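Local coordinates for beta-galactosidase/beta-glucuronidase (Faecalibacterium prausnitzii L2-6, PDB 6MVF), which binds flavin mononucleotide and, as a member of glycoside hydrolase family 2, probably cleaves beta-glucuronides, at residues Gln407-Thr412 with Gly441-Ile446; Thr107-His112 with Thr124-Asp129; Pro241-Trp246 with Asn252-Val257; Val598-Asn603 with Leu638-Asp643; Val299-Asp304 with Asn310-Glu315. All coordinates share one frame; numbering follows the deposited sequence.

Contact 1 of 5, residues Gln407-Thr412 with Gly441-Ile446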
# COMPACT_ATOMS: atom_id res chain seq x y z
N GLN A 407 -17.91 -55.79 -1.59
CA GLN A 407 -19.09 -55.32 -2.31
C GLN A 407 -19.53 -53.95 -1.79
O GLN A 407 -19.88 -53.06 -2.58
CB GLN A 407 -20.22 -56.35 -2.18
CG GLN A 407 -21.54 -55.94 -2.81
CD GLN A 407 -21.40 -55.63 -4.27
OE1 GLN A 407 -21.97 -54.66 -4.77
NE2 GLN A 407 -20.64 -56.45 -4.98
N GLU A 408 -19.53 -53.76 -0.46
CA GLU A 408 -19.96 -52.49 0.12
C GLU A 408 -19.12 -51.33 -0.42
O GLU A 408 -19.66 -50.26 -0.75
CB GLU A 408 -19.87 -52.55 1.64
CG GLU A 408 -21.08 -52.01 2.40
CD GLU A 408 -20.86 -52.02 3.92
OE1 GLU A 408 -20.89 -50.93 4.54
OE2 GLU A 408 -20.65 -53.11 4.50
N LEU A 409 -17.80 -51.52 -0.52
CA LEU A 409 -16.89 -50.49 -1.03
C LEU A 409 -17.21 -50.15 -2.48
O LEU A 409 -17.11 -48.99 -2.88
CB LEU A 409 -15.44 -50.97 -0.89
CG LEU A 409 -14.24 -50.27 -1.56
CD1 LEU A 409 -12.97 -50.88 -1.03
CD2 LEU A 409 -14.21 -50.33 -3.10
N VAL A 410 -17.50 -51.16 -3.30
CA VAL A 410 -17.76 -50.92 -4.71
C VAL A 410 -19.05 -50.12 -4.89
O VAL A 410 -19.12 -49.21 -5.72
CB VAL A 410 -17.79 -52.25 -5.48
CG1 VAL A 410 -18.23 -52.03 -6.91
CG2 VAL A 410 -16.43 -52.94 -5.45
N ASP A 411 -20.09 -50.46 -4.12
CA ASP A 411 -21.36 -49.77 -4.24
C ASP A 411 -21.22 -48.31 -3.87
O ASP A 411 -21.88 -47.44 -4.45
CB ASP A 411 -22.42 -50.42 -3.35
CG ASP A 411 -22.81 -51.80 -3.82
OD1 ASP A 411 -22.48 -52.13 -4.99
OD2 ASP A 411 -23.44 -52.55 -3.04
N THR A 412 -20.36 -48.02 -2.90
CA THR A 412 -20.13 -46.63 -2.52
C THR A 412 -19.50 -45.86 -3.67
O THR A 412 -19.83 -44.69 -3.90
CB THR A 412 -19.26 -46.59 -1.25
OG1 THR A 412 -19.96 -47.24 -0.19
CG2 THR A 412 -18.96 -45.15 -0.84
N GLY A 441 -11.35 -55.80 -13.27
CA GLY A 441 -12.13 -55.86 -12.06
C GLY A 441 -13.06 -54.69 -11.91
O GLY A 441 -13.10 -53.76 -12.73
N PRO A 442 -13.85 -54.71 -10.84
CA PRO A 442 -14.92 -53.73 -10.68
C PRO A 442 -14.45 -52.33 -10.30
O PRO A 442 -15.30 -51.44 -10.19
CB PRO A 442 -15.77 -54.34 -9.57
CG PRO A 442 -14.76 -55.07 -8.73
CD PRO A 442 -13.80 -55.66 -9.71
N MET A 443 -13.15 -52.10 -10.08
CA MET A 443 -12.70 -50.74 -9.79
C MET A 443 -12.47 -49.90 -11.04
O MET A 443 -12.32 -48.68 -10.93
CB MET A 443 -11.42 -50.76 -8.93
CG MET A 443 -11.63 -51.30 -7.50
SD MET A 443 -13.10 -50.66 -6.67
CE MET A 443 -12.58 -48.97 -6.30
N HIS A 444 -12.45 -50.50 -12.22
CA HIS A 444 -12.29 -49.75 -13.45
C HIS A 444 -13.64 -49.46 -14.11
O HIS A 444 -14.66 -50.08 -13.82
CB HIS A 444 -11.37 -50.49 -14.40
CG HIS A 444 -10.09 -50.90 -13.77
ND1 HIS A 444 -9.10 -50.00 -13.44
CD2 HIS A 444 -9.63 -52.12 -13.38
CE1 HIS A 444 -8.09 -50.64 -12.89
NE2 HIS A 444 -8.38 -51.93 -12.84
N ARG A 445 -13.63 -48.47 -15.00
CA ARG A 445 -14.79 -48.06 -15.78
C ARG A 445 -15.93 -47.53 -14.92
O ARG A 445 -17.06 -47.39 -15.41
CB ARG A 445 -15.27 -49.22 -16.68
CG ARG A 445 -14.10 -49.83 -17.41
CD ARG A 445 -14.42 -50.81 -18.51
NE ARG A 445 -13.23 -50.93 -19.37
CZ ARG A 445 -12.15 -51.63 -19.03
NH1 ARG A 445 -12.13 -52.29 -17.88
NH2 ARG A 445 -11.08 -51.68 -19.84
N ILE A 446 -15.68 -47.22 -13.64
CA ILE A 446 -16.67 -46.52 -12.84
C ILE A 446 -16.68 -45.03 -13.16
O ILE A 446 -17.74 -44.43 -13.39
CB ILE A 446 -16.42 -46.75 -11.34
CG1 ILE A 446 -16.64 -48.21 -10.94
CG2 ILE A 446 -17.33 -45.84 -10.50
CD1 ILE A 446 -16.48 -48.45 -9.45
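Leu409 and Val410 on one side and Pro442 and Met443 on the other form a small apolar contact between the start of helix 407-423 and the loop following strand 428-433. The side chains of Leu409 and Met443 cross at about a right angle. Leu409 CD2 touches both the sulfur and the terminal methyl, 3.8 Å from Met443 SD and from Met443 CE. Bends at chi2 (-45°) and chi3 (-74°) fold the methionine chain back, which brings the sulfur and terminal methyl to the helix. In this TIM barrel the helix leads into strand 428-433, and the loop then carries the chain on to strand 450-453. Val410 CG2 adds two looser contacts, at 4.2 Å from Met443 SD and 4.3 Å from Pro442 CG. Pro442 and Met443 are the two central residues of a type I turn, Gly441 to His444. Beyond the pair, Met443 packs against His413 of the same helix and against Ile431 and His433 of the preceding strand.

Contact 2 of 5, residues Thr107-His112 with Thr124-Asp129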
# COMPACT_ATOMS: atom_id res chain seq x y z
N THR A 107 -25.63 -22.88 24.38
CA THR A 107 -26.51 -23.76 23.60
C THR A 107 -25.84 -24.21 22.30
O THR A 107 -25.21 -23.41 21.61
CB THR A 107 -27.81 -23.02 23.29
OG1 THR A 107 -28.46 -22.66 24.51
CG2 THR A 107 -28.73 -23.86 22.44
N VAL A 108 -26.01 -25.50 21.97
CA VAL A 108 -25.47 -26.03 20.71
C VAL A 108 -26.14 -25.32 19.54
O VAL A 108 -27.37 -25.27 19.45
CB VAL A 108 -25.66 -27.55 20.60
CG1 VAL A 108 -25.14 -28.05 19.27
CG2 VAL A 108 -24.95 -28.29 21.73
N ALA A 109 -25.32 -24.76 18.65
CA ALA A 109 -25.82 -24.17 17.41
C ALA A 109 -25.73 -25.12 16.23
O ALA A 109 -26.61 -25.09 15.37
CB ALA A 109 -25.05 -22.88 17.08
N THR A 110 -24.72 -25.99 16.19
CA THR A 110 -24.57 -26.98 15.13
C THR A 110 -23.41 -27.90 15.47
O THR A 110 -22.57 -27.59 16.32
CB THR A 110 -24.35 -26.30 13.76
OG1 THR A 110 -24.65 -27.24 12.72
CG2 THR A 110 -22.91 -25.80 13.58
N THR A 111 -23.38 -29.06 14.79
CA THR A 111 -22.24 -29.98 14.80
C THR A 111 -21.87 -30.34 13.37
O THR A 111 -22.68 -30.27 12.45
CB THR A 111 -22.52 -31.27 15.56
OG1 THR A 111 -23.65 -31.93 14.96
CG2 THR A 111 -22.78 -31.01 17.03
N HIS A 112 -20.62 -30.74 13.19
CA HIS A 112 -20.13 -30.97 11.84
C HIS A 112 -19.03 -32.01 11.84
O HIS A 112 -18.21 -32.06 12.76
CB HIS A 112 -19.61 -29.68 11.20
CG HIS A 112 -19.19 -29.86 9.78
ND1 HIS A 112 -17.90 -30.18 9.42
CD2 HIS A 112 -19.88 -29.76 8.62
CE1 HIS A 112 -17.81 -30.27 8.11
NE2 HIS A 112 -19.00 -30.01 7.60
N THR A 124 -28.86 -16.61 15.21
CA THR A 124 -29.64 -15.40 15.48
C THR A 124 -30.27 -15.44 16.86
O THR A 124 -30.05 -14.55 17.70
CB THR A 124 -30.73 -15.22 14.41
OG1 THR A 124 -30.14 -15.19 13.10
CG2 THR A 124 -31.53 -13.94 14.64
N ASP A 125 -31.08 -16.47 17.11
CA ASP A 125 -31.86 -16.63 18.32
C ASP A 125 -31.03 -17.02 19.55
O ASP A 125 -31.55 -16.97 20.67
CB ASP A 125 -32.96 -17.67 18.08
CG ASP A 125 -33.92 -17.25 16.95
OD1 ASP A 125 -34.31 -16.05 16.88
OD2 ASP A 125 -34.26 -18.12 16.11
N LEU A 126 -29.76 -17.40 19.39
CA LEU A 126 -28.88 -17.61 20.52
C LEU A 126 -28.10 -16.35 20.90
O LEU A 126 -27.26 -16.40 21.80
CB LEU A 126 -27.91 -18.76 20.23
CG LEU A 126 -28.59 -19.90 19.46
CD1 LEU A 126 -27.58 -20.99 19.05
CD2 LEU A 126 -29.74 -20.49 20.26
N CYS A 127 -28.39 -15.22 20.25
CA CYS A 127 -27.63 -13.99 20.43
C CYS A 127 -28.38 -13.02 21.33
O CYS A 127 -29.60 -12.85 21.22
CB CYS A 127 -27.37 -13.32 19.08
SG CYS A 127 -26.11 -14.11 18.06
N ARG A 128 -27.63 -12.38 22.21
CA ARG A 128 -28.09 -11.24 22.98
C ARG A 128 -27.28 -10.01 22.59
O ARG A 128 -26.19 -10.12 22.01
CB ARG A 128 -27.96 -11.51 24.48
CG ARG A 128 -26.54 -11.57 24.95
CD ARG A 128 -26.31 -12.72 25.90
NE ARG A 128 -24.91 -12.73 26.31
CZ ARG A 128 -24.40 -13.54 27.23
NH1 ARG A 128 -25.16 -14.44 27.84
NH2 ARG A 128 -23.11 -13.44 27.53
N ASP A 129 -27.82 -8.84 22.89
CA ASP A 129 -27.07 -7.62 22.65
C ASP A 129 -25.80 -7.59 23.51
O ASP A 129 -25.71 -8.24 24.55
CB ASP A 129 -27.93 -6.40 22.95
CG ASP A 129 -29.29 -6.49 22.29
OD1 ASP A 129 -29.65 -7.62 21.86
OD2 ASP A 129 -29.99 -5.45 22.19
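At the protein surface, edge strand 107-113 of a six-stranded antiparallel sheet takes Leu126, from the loop between strands 119-122 and 131-139, against Thr107 and Ala109. The two methyls of the leucine divide the work. CD1 reaches the CB of Ala109 at 3.7 Å and its CA at 4.0 Å, while CD2 lies 4.1 Å from the CG2 of Thr107. The side chains of Thr107 and Leu126 cross at about a right angle. With chi1 at -60° the hydroxyl of Thr107 stands beside the backbone N, which leaves CG2 as the branch on the leucine side. Ala109 belongs to a classic beta bulge, in which it and Thr110 both face Val102 on the neighbouring strand 99-104. Val108, between Thr107 and Ala109, has its side chain turned away and offers Leu126 just its carbonyl oxygen, 4.3 Å from CD1. The surroundings are those of the sugar-binding domain of family 2, in which such antiparallel sheets build a jelly-roll-like sandwich. No hydrogen bond joins the two segments, but the carbonyl of Leu126 accepts one from the side chain of Asn105, and its side chain also rests on Val104.

Contact 3 of 5, residues Pro241-Trp246 with Asn252-Val257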
# COMPACT_ATOMS: atom_id res chain seq x y z
N PRO A 241 -21.11 -11.83 -25.68
CA PRO A 241 -20.44 -11.94 -26.98
C PRO A 241 -18.93 -11.84 -26.83
O PRO A 241 -18.41 -11.30 -25.86
CB PRO A 241 -21.01 -10.76 -27.77
CG PRO A 241 -21.36 -9.77 -26.73
CD PRO A 241 -21.76 -10.53 -25.49
N ASP A 242 -18.23 -12.40 -27.82
CA ASP A 242 -16.77 -12.29 -27.91
C ASP A 242 -16.09 -12.71 -26.61
O ASP A 242 -15.28 -11.97 -26.04
CB ASP A 242 -16.37 -10.87 -28.31
CG ASP A 242 -16.98 -10.44 -29.63
OD1 ASP A 242 -16.90 -11.23 -30.61
OD2 ASP A 242 -17.54 -9.31 -29.68
N ALA A 243 -16.44 -13.89 -26.13
CA ALA A 243 -15.96 -14.33 -24.82
C ALA A 243 -14.46 -14.57 -24.84
O ALA A 243 -13.91 -15.12 -25.79
CB ALA A 243 -16.69 -15.61 -24.42
N GLU A 244 -13.79 -14.12 -23.79
CA GLU A 244 -12.39 -14.46 -23.57
C GLU A 244 -12.33 -15.79 -22.80
O GLU A 244 -12.74 -15.85 -21.64
CB GLU A 244 -11.67 -13.35 -22.81
CG GLU A 244 -11.23 -12.23 -23.74
CD GLU A 244 -10.56 -11.10 -22.99
OE1 GLU A 244 -9.33 -11.20 -22.70
OE2 GLU A 244 -11.26 -10.11 -22.69
N LEU A 245 -11.86 -16.84 -23.46
CA LEU A 245 -11.88 -18.15 -22.83
C LEU A 245 -10.82 -18.25 -21.74
O LEU A 245 -9.81 -17.52 -21.73
CB LEU A 245 -11.67 -19.25 -23.86
CG LEU A 245 -12.64 -19.20 -25.04
CD1 LEU A 245 -12.41 -20.36 -25.97
CD2 LEU A 245 -14.06 -19.18 -24.53
N TRP A 246 -11.07 -19.17 -20.79
CA TRP A 246 -10.14 -19.53 -19.73
C TRP A 246 -9.27 -20.73 -20.15
O TRP A 246 -9.79 -21.74 -20.64
CB TRP A 246 -10.92 -19.86 -18.45
CG TRP A 246 -10.05 -20.13 -17.25
CD1 TRP A 246 -9.70 -19.24 -16.29
CD2 TRP A 246 -9.41 -21.37 -16.90
NE1 TRP A 246 -8.88 -19.83 -15.36
CE2 TRP A 246 -8.68 -21.14 -15.72
CE3 TRP A 246 -9.37 -22.64 -17.48
CZ2 TRP A 246 -7.93 -22.14 -15.09
CZ3 TRP A 246 -8.64 -23.63 -16.86
CH2 TRP A 246 -7.92 -23.38 -15.68
N ASN A 252 -8.37 -16.23 -18.23
CA ASN A 252 -9.29 -15.09 -18.25
C ASN A 252 -10.51 -15.35 -17.37
O ASN A 252 -11.14 -16.41 -17.45
CB ASN A 252 -9.74 -14.78 -19.67
CG ASN A 252 -8.59 -14.34 -20.57
OD1 ASN A 252 -7.95 -13.32 -20.32
ND2 ASN A 252 -8.34 -15.10 -21.63
N LEU A 253 -10.85 -14.38 -16.53
CA LEU A 253 -11.94 -14.56 -15.58
C LEU A 253 -13.02 -13.50 -15.80
O LEU A 253 -12.72 -12.33 -16.06
CB LEU A 253 -11.43 -14.49 -14.14
CG LEU A 253 -10.52 -15.64 -13.75
CD1 LEU A 253 -9.87 -15.42 -12.40
CD2 LEU A 253 -11.32 -16.92 -13.73
N TYR A 254 -14.27 -13.94 -15.72
CA TYR A 254 -15.42 -13.05 -15.57
C TYR A 254 -15.90 -13.08 -14.12
O TYR A 254 -15.58 -13.99 -13.35
CB TYR A 254 -16.55 -13.46 -16.52
CG TYR A 254 -16.17 -13.27 -17.98
CD1 TYR A 254 -15.36 -14.19 -18.65
CD2 TYR A 254 -16.62 -12.16 -18.69
CE1 TYR A 254 -15.01 -14.00 -19.97
CE2 TYR A 254 -16.29 -11.97 -19.99
CZ TYR A 254 -15.49 -12.88 -20.63
OH TYR A 254 -15.17 -12.65 -21.95
N THR A 255 -16.67 -12.06 -13.76
CA THR A 255 -17.25 -11.95 -12.43
C THR A 255 -18.76 -11.89 -12.57
O THR A 255 -19.29 -10.95 -13.17
CB THR A 255 -16.72 -10.71 -11.69
OG1 THR A 255 -15.30 -10.80 -11.56
CG2 THR A 255 -17.34 -10.62 -10.31
N VAL A 256 -19.45 -12.87 -12.01
CA VAL A 256 -20.90 -12.84 -11.94
C VAL A 256 -21.28 -12.25 -10.59
O VAL A 256 -20.85 -12.73 -9.54
CB VAL A 256 -21.50 -14.24 -12.13
CG1 VAL A 256 -23.02 -14.18 -12.09
CG2 VAL A 256 -21.03 -14.84 -13.46
N VAL A 257 -22.07 -11.18 -10.62
CA VAL A 257 -22.54 -10.49 -9.43
C VAL A 257 -24.04 -10.70 -9.34
O VAL A 257 -24.73 -10.62 -10.36
CB VAL A 257 -22.18 -8.99 -9.49
CG1 VAL A 257 -22.75 -8.25 -8.27
CG2 VAL A 257 -20.65 -8.82 -9.61
O HOH W 1 -13.07 -17.01 -19.18
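Tyr254 points its hydroxyl at the backbone of Glu244, and Asn252 points its amide at the backbone of Leu245. Glu244 N donates to Tyr254 OH at 2.7 Å in a nearly straight bond (174°), with the nitrogen at the ring edge, in its plane. A phenylalanine in place of Tyr254 would probably leave the N-H of Glu244 without its acceptor and the loop with one tie fewer to the strand. Asn252 ND2 reaches Leu245 O at 2.8 Å, and that oxygen lies only 6° out of the amide plane. The side chains of Glu244 and Asn252 cross at about a right angle, carboxylate and amide planes 56° apart; Glu244 OE1 and Asn252 OD1, both acceptors, lie 3.5 Å apart, unbonded. Trp246 and Leu253 run side by side, Trp246 CD1 3.8 Å from Leu253 CD2, and Trp246 NE1 bonds Asp348 O. One water donates to both Glu244 O and Asn252 O. The arrangement pins a loop to the residues leading into strand 254-262, in the immunoglobulin-like beta-sandwich characteristic of family 2.

Contact 4 of 5, residues Val598-Asn603 with Leu638-Asp643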
# COMPACT_ATOMS: atom_id res chain seq x y z
N VAL A 598 29.36 -33.65 -13.97
CA VAL A 598 28.66 -32.40 -13.73
C VAL A 598 27.45 -32.38 -14.65
O VAL A 598 27.60 -32.28 -15.88
CB VAL A 598 29.55 -31.17 -13.96
CG1 VAL A 598 28.76 -29.92 -13.83
CG2 VAL A 598 30.75 -31.19 -12.99
N LYS A 599 26.26 -32.50 -14.09
CA LYS A 599 25.05 -32.57 -14.90
C LYS A 599 24.40 -31.20 -15.00
O LYS A 599 24.36 -30.45 -14.02
CB LYS A 599 24.08 -33.58 -14.31
CG LYS A 599 23.09 -34.13 -15.30
CD LYS A 599 22.02 -34.91 -14.58
CE LYS A 599 22.60 -35.77 -13.49
NZ LYS A 599 21.89 -37.08 -13.48
N VAL A 600 23.90 -30.87 -16.19
CA VAL A 600 23.19 -29.62 -16.44
C VAL A 600 21.80 -29.92 -17.00
O VAL A 600 21.64 -30.76 -17.90
CB VAL A 600 23.97 -28.67 -17.38
CG1 VAL A 600 23.19 -27.40 -17.56
CG2 VAL A 600 25.33 -28.36 -16.82
N TYR A 601 20.80 -29.23 -16.47
CA TYR A 601 19.45 -29.21 -17.01
C TYR A 601 19.20 -27.87 -17.68
O TYR A 601 19.57 -26.82 -17.15
CB TYR A 601 18.42 -29.42 -15.90
CG TYR A 601 18.66 -30.66 -15.09
CD1 TYR A 601 18.96 -31.86 -15.72
CD2 TYR A 601 18.59 -30.64 -13.70
CE1 TYR A 601 19.16 -33.01 -15.00
CE2 TYR A 601 18.81 -31.80 -12.96
CZ TYR A 601 19.09 -32.98 -13.63
OH TYR A 601 19.30 -34.14 -12.93
N SER A 602 18.57 -27.90 -18.86
CA SER A 602 18.29 -26.67 -19.58
C SER A 602 17.14 -26.89 -20.56
O SER A 602 17.00 -27.98 -21.12
CB SER A 602 19.52 -26.16 -20.33
OG SER A 602 19.22 -24.92 -20.93
N ASN A 603 16.32 -25.86 -20.76
CA ASN A 603 15.38 -25.88 -21.86
C ASN A 603 15.97 -25.29 -23.14
O ASN A 603 15.28 -25.18 -24.15
CB ASN A 603 14.05 -25.20 -21.48
CG ASN A 603 14.22 -23.79 -20.97
OD1 ASN A 603 15.25 -23.14 -21.18
ND2 ASN A 603 13.19 -23.30 -20.30
N LEU A 638 32.37 -23.83 -11.73
CA LEU A 638 31.67 -24.47 -12.84
C LEU A 638 30.66 -23.48 -13.40
O LEU A 638 29.77 -23.01 -12.67
CB LEU A 638 30.99 -25.77 -12.41
CG LEU A 638 31.84 -27.05 -12.22
CD1 LEU A 638 32.52 -27.44 -13.50
CD2 LEU A 638 32.87 -26.86 -11.13
N MET A 639 30.82 -23.14 -14.67
CA MET A 639 29.91 -22.22 -15.34
C MET A 639 29.33 -22.90 -16.57
O MET A 639 30.07 -23.34 -17.45
CB MET A 639 30.62 -20.92 -15.73
CG MET A 639 29.65 -19.95 -16.39
SD MET A 639 30.39 -18.37 -16.75
CE MET A 639 31.59 -18.79 -18.01
N ALA A 640 28.00 -22.98 -16.63
CA ALA A 640 27.29 -23.52 -17.78
C ALA A 640 26.65 -22.37 -18.54
O ALA A 640 25.92 -21.57 -17.96
CB ALA A 640 26.26 -24.56 -17.36
N VAL A 641 26.96 -22.29 -19.84
CA VAL A 641 26.48 -21.25 -20.73
C VAL A 641 25.51 -21.90 -21.70
O VAL A 641 25.91 -22.69 -22.57
CB VAL A 641 27.63 -20.56 -21.48
CG1 VAL A 641 27.08 -19.55 -22.46
CG2 VAL A 641 28.57 -19.89 -20.50
N ALA A 642 24.23 -21.60 -21.54
CA ALA A 642 23.25 -22.01 -22.54
C ALA A 642 23.20 -20.91 -23.58
O ALA A 642 24.26 -20.49 -24.07
CB ALA A 642 21.89 -22.29 -21.90
N ASP A 643 22.03 -20.40 -23.93
CA ASP A 643 22.03 -19.39 -24.97
C ASP A 643 22.11 -18.00 -24.34
O ASP A 643 23.18 -17.39 -24.32
CB ASP A 643 20.80 -19.53 -25.87
CG ASP A 643 20.78 -18.52 -27.00
OD1 ASP A 643 19.69 -18.27 -27.57
OD2 ASP A 643 21.86 -17.95 -27.30
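Val600 faces Ala640 across two segments that no hydrogen bond joins. From its CB, which points at the opposing strand, the valine forks into two methyls that both meet the same atom. CG2 comes nearer, 3.9 Å from Ala640 CB, and CG1, anti to the backbone nitrogen (chi1 -179°), lies 4.2 Å from it. The small alanine thus sits against the fork of the valine. Two residues back, Val598 CG2 meets Leu638 CD1 at 4.2 Å, and these side chains cross obliquely. Two residues on, Ser602 OG lies 3.9 Å from Ala642 CB, while its hydrogen-bonding partners are Met580 O and Gln604 N. Alternate residues of each strand therefore turn inward and pair in step, with the end-to-end directions 24° apart. Ile583 and Leu609 add to this buried layer. On the outer side, Met639 packs on Pro241 of the third subunit. Strand 596-602 belongs to a three-stranded sheet and strand 635-641 to a five-stranded one, and their face-to-face packing is that of a beta-sandwich.

Contact 5 of 5, residues Val299-Asp304 with Asn310-Glu315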
# COMPACT_ATOMS: atom_id res chain seq x y z
N VAL A 299 1.81 -31.66 -10.71
CA VAL A 299 2.25 -32.04 -9.37
C VAL A 299 1.03 -32.16 -8.48
O VAL A 299 -0.07 -31.70 -8.80
CB VAL A 299 3.27 -31.01 -8.79
CG1 VAL A 299 4.44 -30.82 -9.71
CG2 VAL A 299 2.62 -29.67 -8.56
N SER A 300 1.22 -32.81 -7.33
CA SER A 300 0.28 -32.78 -6.23
C SER A 300 0.80 -31.82 -5.17
O SER A 300 1.99 -31.48 -5.16
CB SER A 300 0.07 -34.17 -5.64
OG SER A 300 -0.54 -35.03 -6.61
N ARG A 301 -0.09 -31.39 -4.28
CA ARG A 301 0.25 -30.39 -3.27
C ARG A 301 -0.57 -30.66 -2.02
O ARG A 301 -1.80 -30.69 -2.08
CB ARG A 301 -0.03 -28.97 -3.80
CG ARG A 301 0.36 -27.82 -2.86
CD ARG A 301 -0.87 -27.10 -2.28
NE ARG A 301 -0.48 -26.04 -1.35
CZ ARG A 301 -1.33 -25.29 -0.65
NH1 ARG A 301 -2.65 -25.48 -0.75
NH2 ARG A 301 -0.87 -24.33 0.15
N HIS A 302 0.11 -30.87 -0.89
CA HIS A 302 -0.52 -30.93 0.42
C HIS A 302 -0.61 -29.52 1.03
O HIS A 302 -0.01 -28.57 0.51
CB HIS A 302 0.25 -31.88 1.33
CG HIS A 302 -0.32 -33.26 1.40
ND1 HIS A 302 -1.62 -33.50 1.79
CD2 HIS A 302 0.23 -34.47 1.15
CE1 HIS A 302 -1.85 -34.80 1.76
NE2 HIS A 302 -0.74 -35.42 1.39
N GLN A 303 -1.39 -29.37 2.12
CA GLN A 303 -1.72 -28.03 2.62
C GLN A 303 -0.96 -27.62 3.91
O GLN A 303 -1.47 -26.85 4.72
CB GLN A 303 -3.23 -27.91 2.82
CG GLN A 303 -3.78 -28.63 4.02
CD GLN A 303 -5.29 -28.43 4.19
OE1 GLN A 303 -5.88 -27.56 3.56
NE2 GLN A 303 -5.90 -29.24 5.04
N ASP A 304 0.28 -28.06 4.08
CA ASP A 304 1.00 -27.77 5.30
C ASP A 304 2.31 -27.05 4.98
O ASP A 304 2.73 -26.97 3.82
CB ASP A 304 1.25 -29.05 6.13
CG ASP A 304 2.09 -30.11 5.39
OD1 ASP A 304 2.40 -29.96 4.18
OD2 ASP A 304 2.43 -31.13 6.03
N ASN A 310 -1.13 -27.25 9.12
CA ASN A 310 -1.94 -26.84 7.99
C ASN A 310 -2.56 -25.44 8.19
O ASN A 310 -3.52 -25.07 7.48
CB ASN A 310 -3.03 -27.88 7.72
CG ASN A 310 -3.90 -28.13 8.93
OD1 ASN A 310 -3.74 -27.50 9.98
ND2 ASN A 310 -4.85 -29.06 8.79
N ALA A 311 -2.04 -24.65 9.13
CA ALA A 311 -2.62 -23.35 9.44
C ALA A 311 -1.91 -22.26 8.62
O ALA A 311 -1.10 -21.46 9.11
CB ALA A 311 -2.58 -23.10 10.94
N LEU A 312 -2.24 -22.23 7.33
CA LEU A 312 -1.57 -21.41 6.35
C LEU A 312 -2.33 -20.11 6.12
O LEU A 312 -3.55 -20.03 6.28
CB LEU A 312 -1.42 -22.16 5.02
CG LEU A 312 -0.14 -23.00 4.80
CD1 LEU A 312 0.16 -24.04 5.89
CD2 LEU A 312 -0.19 -23.69 3.45
N THR A 313 -1.59 -19.07 5.77
CA THR A 313 -2.22 -17.82 5.40
C THR A 313 -2.48 -17.78 3.90
O THR A 313 -2.04 -18.65 3.13
CB THR A 313 -1.34 -16.64 5.82
OG1 THR A 313 -0.15 -16.63 5.01
CG2 THR A 313 -0.94 -16.77 7.28
N VAL A 314 -3.22 -16.76 3.48
CA VAL A 314 -3.48 -16.55 2.06
C VAL A 314 -2.16 -16.36 1.30
O VAL A 314 -2.02 -16.84 0.16
CB VAL A 314 -4.45 -15.35 1.89
CG1 VAL A 314 -3.77 -14.00 2.24
CG2 VAL A 314 -5.02 -15.30 0.49
N GLU A 315 -1.18 -15.68 1.90
CA GLU A 315 0.12 -15.53 1.25
C GLU A 315 0.80 -16.87 1.09
O GLU A 315 1.51 -17.10 0.10
CB GLU A 315 1.04 -14.60 2.05
CG GLU A 315 0.59 -13.18 2.14
CD GLU A 315 -0.45 -12.97 3.23
OE1 GLU A 315 -0.46 -13.74 4.23
OE2 GLU A 315 -1.27 -12.03 3.07
O HOH W 2 -3.56 -25.15 4.64
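A single backbone oxygen, Gln303 O, gathers most of this contact, although no direct hydrogen bond spans the two segments. Asn310 CA lies 3.3 Å away in a CA-H...O contact with an angle of 138° at the hydrogen. Both methyls of Leu312 come up to the same oxygen, CD1 at 3.5 Å and CD2 at 3.6 Å. A water donates to Gln303 O at 2.7 Å and to Asn310 O at 2.8 Å, bridging the two backbones. The side chains of Gln303 and Asn310 run alongside each other in the same direction, Gln303 CG 3.8 Å from Asn310 CB, with their amide planes 84° apart. The side chains of Arg301 and Leu312 come from opposite directions, and Leu312 CD2 ends 3.4 Å from Arg301 NH2. That nitrogen has stronger partners in Asp320 and His317 of helix 314-327, and the amide of Gln303 is engaged by Arg161. An alanine at Leu312 would probably open a gap beside Gln303 O and leave Arg301 NH2 without the methyl that lies against it. The loop here leads from strand 292-300, the first strand of the TIM barrel, to helix 314-327, whose N-cap is Thr313. With the touching residues buried, the bridging water is likely to matter: Asn310 O otherwise has a weak bond from Leu312 N, and Gln303 O gets no direct donor from the other segment.

Overall arrangement
Contact 5 lies nearest the middle, its centre about 8 Å from that of the chain, the other four about 24 to 33 Å. Within one chain none touches another: from contact 5 the nearest atoms are about 12 Å away in contact 2, 13 Å in contact 3, 15 Å in contact 4 and 18 Å in contact 1. Contacts 1 and 5 share the TIM barrel domain, while contacts 2 and 4, about 63 Å apart between centres, mark opposite sides of the chain. Between chains, Pro241 of contact 3 packs on Met639 of contact 4 in a neighbouring subunit. All lie away from the FMN pocket, though His112 of contact 2 bonds Glu380, next to FMN-binding Lys379.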